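Local coordinates for protein Plm1 (Streptomyces sp. HK803, PDB 4HXY) that probably reduces the beta-keto group of the growing chain with NADPH, as the ketoreductase of the first module of the phoslactomycin polyketide synthase, at residues A[89-94]-A[131-136]; A[127-132]-A[159-164]. One frame throughout, in Å; residues are numbered along the deposited sequence.

In the fold
From the N terminus the chain runs along strand 85-90, turns through 91-94, crosses over through helix 105-120 and enters strand 125-131, parallel to the first; contact 1 (89-94 with 131-136) closes that loop at the C-terminal ends of both strands. Contact 2 (127-132 with 159-164) starts on the same strand and closes the next loop, which carries helix 137-148. The two loops overlap without nesting, and the contacts share Leu-131 and Pro-132. Together they set strands 85-90, 125-131 and 160-164 side by side and parallel in a Rossmann-like sheet, consistent with the structural subdomain of a modular ketoreductase. Asp-130 of contact 2 also reaches across to Thr-89 and Ala-92 of contact 1.

Contact 1 (A[89-94]-A[131-136]); sequences TSRAVG and LPERID
Ser-90 lays its CB against the carbonyl oxygen of Leu-131, with 3.3 Å between CB and O, where two parallel strands of a Rossmann-like sheet end, consistent with a ketoreductase structural subdomain. One step earlier the backbones are still firmly joined: Leu-131 N donates to Thr-89 O over 2.8 Å, and the bond is nearly straight (173°). One step later Arg-91, in a left-handed backbone conformation, turns its strand aside. A water fills in, accepting from Arg-91 N at 2.8 Å and donating to Leu-131 O at 2.6 Å.

With OG held between the backbone N and the carbonyl carbon (chi1 66°), Ser-90 donates to Glu-133 OE2 at 3.0 Å, reaching that oxygen on its anti side and well out of the carboxylate plane. Glu-133 was modelled in two conformers and this holds for one of them, so the bond is doubtful. In the same conformer CD of Arg-91 lies 3.7 Å from Glu-133 CD, while the charged ends stay too far apart for a salt bridge. A valine in place of Ser-90 would probably leave the Glu-133 carboxylate without this hydroxyl donor and freer to swing.

Arg-91 NE is bonded to Ala-102 O instead. Around the strand ends, Thr-89 packs on Val-110 of helix 105-120, while the branched, apolar Leu-131 suits a buried place against Leu-38 of helix 36-39 and Thr-139 of helix 137-148.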
loop_
_atom_site.group_PDB
_atom_site.type_symbol
_atom_site.label_atom_id
_atom_site.label_comp_id
_atom_site.label_asym_id
_atom_site.label_seq_id
_atom_site.Cartn_x
_atom_site.Cartn_y
_atom_site.Cartn_z
ATOM N N THR A 89 9.293 -12.094 5.389
ATOM C CA THR A 89 9.085 -11.893 3.971
ATOM C C THR A 89 10.455 -11.709 3.322
ATOM O O THR A 89 11.468 -11.689 4.013
ATOM C CB THR A 89 8.275 -10.624 3.713
ATOM O OG1 THR A 89 8.948 -9.483 4.278
ATOM C CG2 THR A 89 6.901 -10.751 4.350
ATOM N N SER A 90 10.465 -11.630 1.998
ATOM C CA SER A 90 11.625 -11.195 1.220
ATOM C C SER A 90 11.154 -10.316 0.054
ATOM O O SER A 90 10.061 -10.520 -0.500
ATOM C CB SER A 90 12.428 -12.407 0.710
ATOM O OG SER A 90 11.652 -13.125 -0.216
ATOM N N ARG A 91 11.950 -9.293 -0.258
ATOM C CA ARG A 91 11.686 -8.346 -1.343
ATOM C C ARG A 91 10.432 -7.486 -1.081
ATOM O O ARG A 91 9.898 -6.915 -2.003
ATOM C CB ARG A 91 11.564 -9.067 -2.711
ATOM C CG ARG A 91 12.818 -9.856 -3.161
ATOM C CD ARG A 91 12.522 -10.773 -4.361
ATOM N NE ARG A 91 12.048 -10.031 -5.523
ATOM C CZ ARG A 91 11.211 -10.485 -6.458
ATOM N NH1 ARG A 91 10.704 -11.713 -6.401
ATOM N NH2 ARG A 91 10.862 -9.684 -7.463
ATOM N N ALA A 92 10.012 -7.366 0.182
ATOM C CA ALA A 92 8.733 -6.723 0.509
ATOM C C ALA A 92 8.870 -5.204 0.710
ATOM O O ALA A 92 7.892 -4.469 0.556
ATOM C CB ALA A 92 8.095 -7.387 1.733
ATOM N N VAL A 93 10.082 -4.761 1.028
ATOM C CA VAL A 93 10.400 -3.363 1.349
ATOM C C VAL A 93 11.706 -2.938 0.679
ATOM O O VAL A 93 12.579 -3.777 0.385
ATOM C CB VAL A 93 10.492 -3.134 2.897
ATOM C CG1 VAL A 93 9.162 -3.469 3.575
ATOM C CG2 VAL A 93 11.610 -3.949 3.541
ATOM N N GLY A 94 11.815 -1.633 0.452
ATOM C CA GLY A 94 13.006 -1.021 -0.143
ATOM C C GLY A 94 13.660 -0.197 0.938
ATOM O O GLY A 94 13.169 0.874 1.283
ATOM N N LEU A 131 13.757 -10.290 4.924
ATOM C CA LEU A 131 15.073 -10.902 4.844
ATOM C C LEU A 131 15.523 -10.940 3.389
ATOM O O LEU A 131 14.711 -10.886 2.481
ATOM C CB LEU A 131 15.016 -12.346 5.360
ATOM C CG LEU A 131 14.495 -12.543 6.782
ATOM C CD1 LEU A 131 14.463 -14.016 7.097
ATOM C CD2 LEU A 131 15.332 -11.795 7.798
ATOM N N PRO A 132 16.832 -11.029 3.170
ATOM C CA PRO A 132 17.286 -11.306 1.815
ATOM C C PRO A 132 16.750 -12.637 1.332
ATOM O O PRO A 132 16.405 -13.499 2.139
ATOM C CB PRO A 132 18.804 -11.414 1.969
ATOM C CG PRO A 132 19.129 -10.778 3.257
ATOM C CD PRO A 132 17.940 -10.993 4.130
ATOM N N GLU A 133 16.677 -12.782 0.013
ATOM C CA GLU A 133 16.247 -14.024 -0.615
ATOM C C GLU A 133 17.132 -15.195 -0.179
ATOM O O GLU A 133 16.634 -16.225 0.286
ATOM C CB GLU A 133 16.283 -13.875 -2.137
ATOM C CG GLU A 133 15.134 -13.089 -2.747
ATOM C CD GLU A 133 13.996 -13.985 -3.223
ATOM O OE1 GLU A 133 13.927 -14.261 -4.445
ATOM O OE2 GLU A 133 13.181 -14.424 -2.382
ATOM N N ARG A 134 18.443 -15.029 -0.316
ATOM C CA ARG A 134 19.403 -16.048 0.080
ATOM C C ARG A 134 19.700 -15.890 1.559
ATOM O O ARG A 134 20.234 -14.878 1.988
ATOM C CB ARG A 134 20.675 -15.955 -0.762
ATOM C CG ARG A 134 21.831 -16.872 -0.305
ATOM C CD ARG A 134 21.434 -18.346 -0.228
ATOM N NE ARG A 134 20.879 -18.861 -1.466
ATOM C CZ ARG A 134 21.578 -19.327 -2.504
ATOM N NH1 ARG A 134 22.909 -19.356 -2.463
ATOM N NH2 ARG A 134 20.959 -19.786 -3.589
ATOM N N ILE A 135 19.310 -16.889 2.333
ATOM C CA ILE A 135 19.544 -16.876 3.762
ATOM C C ILE A 135 20.929 -17.432 4.068
ATOM O O ILE A 135 21.147 -18.641 4.101
ATOM C CB ILE A 135 18.450 -17.649 4.489
ATOM C CG1 ILE A 135 17.096 -16.991 4.203
ATOM C CG2 ILE A 135 18.704 -17.631 5.999
ATOM C CD1 ILE A 135 15.913 -17.822 4.604
ATOM N N ASP A 136 21.866 -16.522 4.266
ATOM C CA ASP A 136 23.202 -16.892 4.707
ATOM C C ASP A 136 23.245 -16.951 6.237
ATOM O O ASP A 136 22.246 -16.674 6.914
ATOM C CB ASP A 136 24.258 -15.953 4.096
ATOM C CG ASP A 136 24.074 -14.486 4.490
ATOM O OD1 ASP A 136 23.269 -14.175 5.392
ATOM O OD2 ASP A 136 24.746 -13.636 3.870
HETATM O O HOH W 1 14.430 -8.798 0.976
#

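Contact 2 (A[127-132]-A[159-164])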
loop_
_atom_site.group_PDB
_atom_site.type_symbol
_atom_site.label_atom_id
_atom_site.label_comp_id
_atom_site.label_asym_id
_atom_site.label_seq_id
_atom_site.Cartn_x
_atom_site.Cartn_y
_atom_site.Cartn_z
ATOM N N GLY A 127 5.709 -8.991 14.934
ATOM C CA GLY A 127 6.171 -8.039 13.955
ATOM C C GLY A 127 6.476 -8.630 12.594
ATOM O O GLY A 127 6.228 -9.823 12.330
ATOM N N LEU A 128 7.054 -7.779 11.756
ATOM C CA LEU A 128 7.443 -8.100 10.379
ATOM C C LEU A 128 8.952 -8.001 10.252
ATOM O O LEU A 128 9.554 -7.047 10.757
ATOM C CB LEU A 128 6.792 -7.106 9.408
ATOM C CG LEU A 128 5.279 -7.238 9.270
ATOM C CD1 LEU A 128 4.554 -5.892 8.971
ATOM C CD2 LEU A 128 4.987 -8.274 8.181
ATOM N N VAL A 129 9.562 -8.992 9.594
ATOM C CA VAL A 129 10.977 -8.942 9.249
ATOM C C VAL A 129 11.192 -9.316 7.796
ATOM O O VAL A 129 10.835 -10.411 7.380
ATOM C CB VAL A 129 11.835 -9.851 10.121
ATOM C CG1 VAL A 129 13.331 -9.543 9.864
ATOM C CG2 VAL A 129 11.495 -9.681 11.613
ATOM N N ASP A 130 11.796 -8.406 7.036
ATOM C CA ASP A 130 12.094 -8.651 5.630
ATOM C C ASP A 130 13.558 -9.117 5.502
ATOM O O ASP A 130 14.478 -8.432 5.944
ATOM C CB ASP A 130 11.832 -7.425 4.771
ATOM C CG ASP A 130 11.940 -7.738 3.287
ATOM O OD1 ASP A 130 11.015 -8.400 2.727
ATOM O OD2 ASP A 130 12.948 -7.320 2.694
ATOM N N LEU A 131 13.757 -10.290 4.924
ATOM C CA LEU A 131 15.073 -10.902 4.844
ATOM C C LEU A 131 15.523 -10.940 3.389
ATOM O O LEU A 131 14.711 -10.886 2.481
ATOM C CB LEU A 131 15.016 -12.346 5.360
ATOM C CG LEU A 131 14.495 -12.543 6.782
ATOM C CD1 LEU A 131 14.463 -14.016 7.097
ATOM C CD2 LEU A 131 15.332 -11.795 7.798
ATOM N N PRO A 132 16.832 -11.029 3.170
ATOM C CA PRO A 132 17.286 -11.306 1.815
ATOM C C PRO A 132 16.750 -12.637 1.332
ATOM O O PRO A 132 16.405 -13.499 2.139
ATOM C CB PRO A 132 18.804 -11.414 1.969
ATOM C CG PRO A 132 19.129 -10.778 3.257
ATOM C CD PRO A 132 17.940 -10.993 4.130
ATOM N N ASP A 159 9.058 -3.556 15.559
ATOM C CA ASP A 159 8.172 -4.551 14.944
ATOM C C ASP A 159 8.066 -4.443 13.415
ATOM O O ASP A 159 7.281 -5.165 12.804
ATOM C CB ASP A 159 6.776 -4.456 15.581
ATOM C CG ASP A 159 6.097 -3.091 15.343
ATOM O OD1 ASP A 159 6.733 -2.164 14.778
ATOM O OD2 ASP A 159 4.906 -2.979 15.719
ATOM N N GLN A 160 8.844 -3.541 12.820
ATOM C CA GLN A 160 8.923 -3.407 11.359
ATOM C C GLN A 160 10.396 -3.328 10.987
ATOM O O GLN A 160 11.007 -2.252 10.982
ATOM C CB GLN A 160 8.128 -2.203 10.859
ATOM C CG GLN A 160 6.622 -2.380 11.123
ATOM C CD GLN A 160 5.761 -1.253 10.606
ATOM O OE1 GLN A 160 5.924 -0.808 9.476
ATOM N NE2 GLN A 160 4.776 -0.844 11.401
ATOM N N LEU A 161 10.950 -4.484 10.662
ATOM C CA LEU A 161 12.396 -4.649 10.540
ATOM C C LEU A 161 12.793 -5.214 9.191
ATOM O O LEU A 161 12.031 -5.950 8.539
ATOM C CB LEU A 161 12.899 -5.590 11.645
ATOM C CG LEU A 161 12.726 -5.081 13.079
ATOM C CD1 LEU A 161 12.896 -6.212 14.048
ATOM C CD2 LEU A 161 13.720 -3.929 13.360
ATOM N N ALA A 162 14.031 -4.921 8.798
ATOM C CA ALA A 162 14.618 -5.497 7.615
ATOM C C ALA A 162 16.061 -5.867 7.905
ATOM O O ALA A 162 16.772 -5.150 8.612
ATOM C CB ALA A 162 14.531 -4.518 6.432
ATOM N N VAL A 163 16.481 -6.996 7.355
ATOM C CA VAL A 163 17.885 -7.425 7.416
ATOM C C VAL A 163 18.549 -7.175 6.067
ATOM O O VAL A 163 18.044 -7.579 5.019
ATOM C CB VAL A 163 18.031 -8.912 7.835
ATOM C CG1 VAL A 163 19.514 -9.277 7.886
ATOM C CG2 VAL A 163 17.382 -9.150 9.185
ATOM N N ARG A 164 19.656 -6.431 6.095
ATOM C CA ARG A 164 20.434 -6.128 4.890
ATOM C C ARG A 164 21.903 -6.234 5.254
ATOM O O ARG A 164 22.348 -5.600 6.213
ATOM C CB ARG A 164 20.135 -4.724 4.358
ATOM C CG ARG A 164 18.667 -4.493 3.903
ATOM C CD ARG A 164 18.320 -5.276 2.648
ATOM N NE ARG A 164 16.982 -4.967 2.132
ATOM C CZ ARG A 164 15.870 -5.625 2.451
ATOM N NH1 ARG A 164 15.884 -6.641 3.312
ATOM N NH2 ARG A 164 14.733 -5.254 1.902
#
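Two neighbouring parallel strands of a Rossmann-like sheet, 125-131 and 160-164, meet here, consistent with the cofactor-free structural subdomain of modular polyketide synthase ketoreductases. Four backbone hydrogen bonds join them in the alternating parallel pattern: Leu-128 N to Asp-159 O, Leu-161 N to Leu-128 O, Asp-130 N to Leu-161 O and Val-163 N to Asp-130 O, the last 2.8 Å long and almost straight. Gly-127 suits the start of the pairing because, lacking a side chain, it lets Asp-159 O come within 3.3 Å of its CA.

Leu-128, Asp-130, Gln-160 and Ala-162 share one face of the sheet, Val-129 and Leu-161 the other. On the latter side Val-163 is the apolar hub: its CG2 lies 3.6 Å from CD2 of Leu-131, the two side chains running alongside each other, and 4.1 Å from CG1 of Val-129. Pro-132 ends the pairing because, having no N-H, it cannot give the next bond; its CD rests 3.5 Å from Val-163 O instead.

A buried ion pair marks the Asp-130 face. Arg-164 bends at chi2 (-69°) and turns its guanidinium end-on to Asp-130, so that NH2 at 2.8 Å and NH1 at 3.1 Å both donate to the single oxygen OD2. That oxygen lies near the guanidinium plane, although the carboxylate plane is turned 63° from it. NH1 also donates to Val-163 O, which steadies the group's rotation, and NE makes a salt bridge to Asp-100. The other carboxylate oxygen, Asp-130 OD1, accepts from Thr-89 OG1 and Ala-92 N, so both buried oxygens are satisfied.

Strand 85-90 flanks this pair beyond 125-131 and strand 167-175 beyond 160-164, while helix 137-148 packs on Leu-161 and Val-163 through Thr-146 and Ala-142.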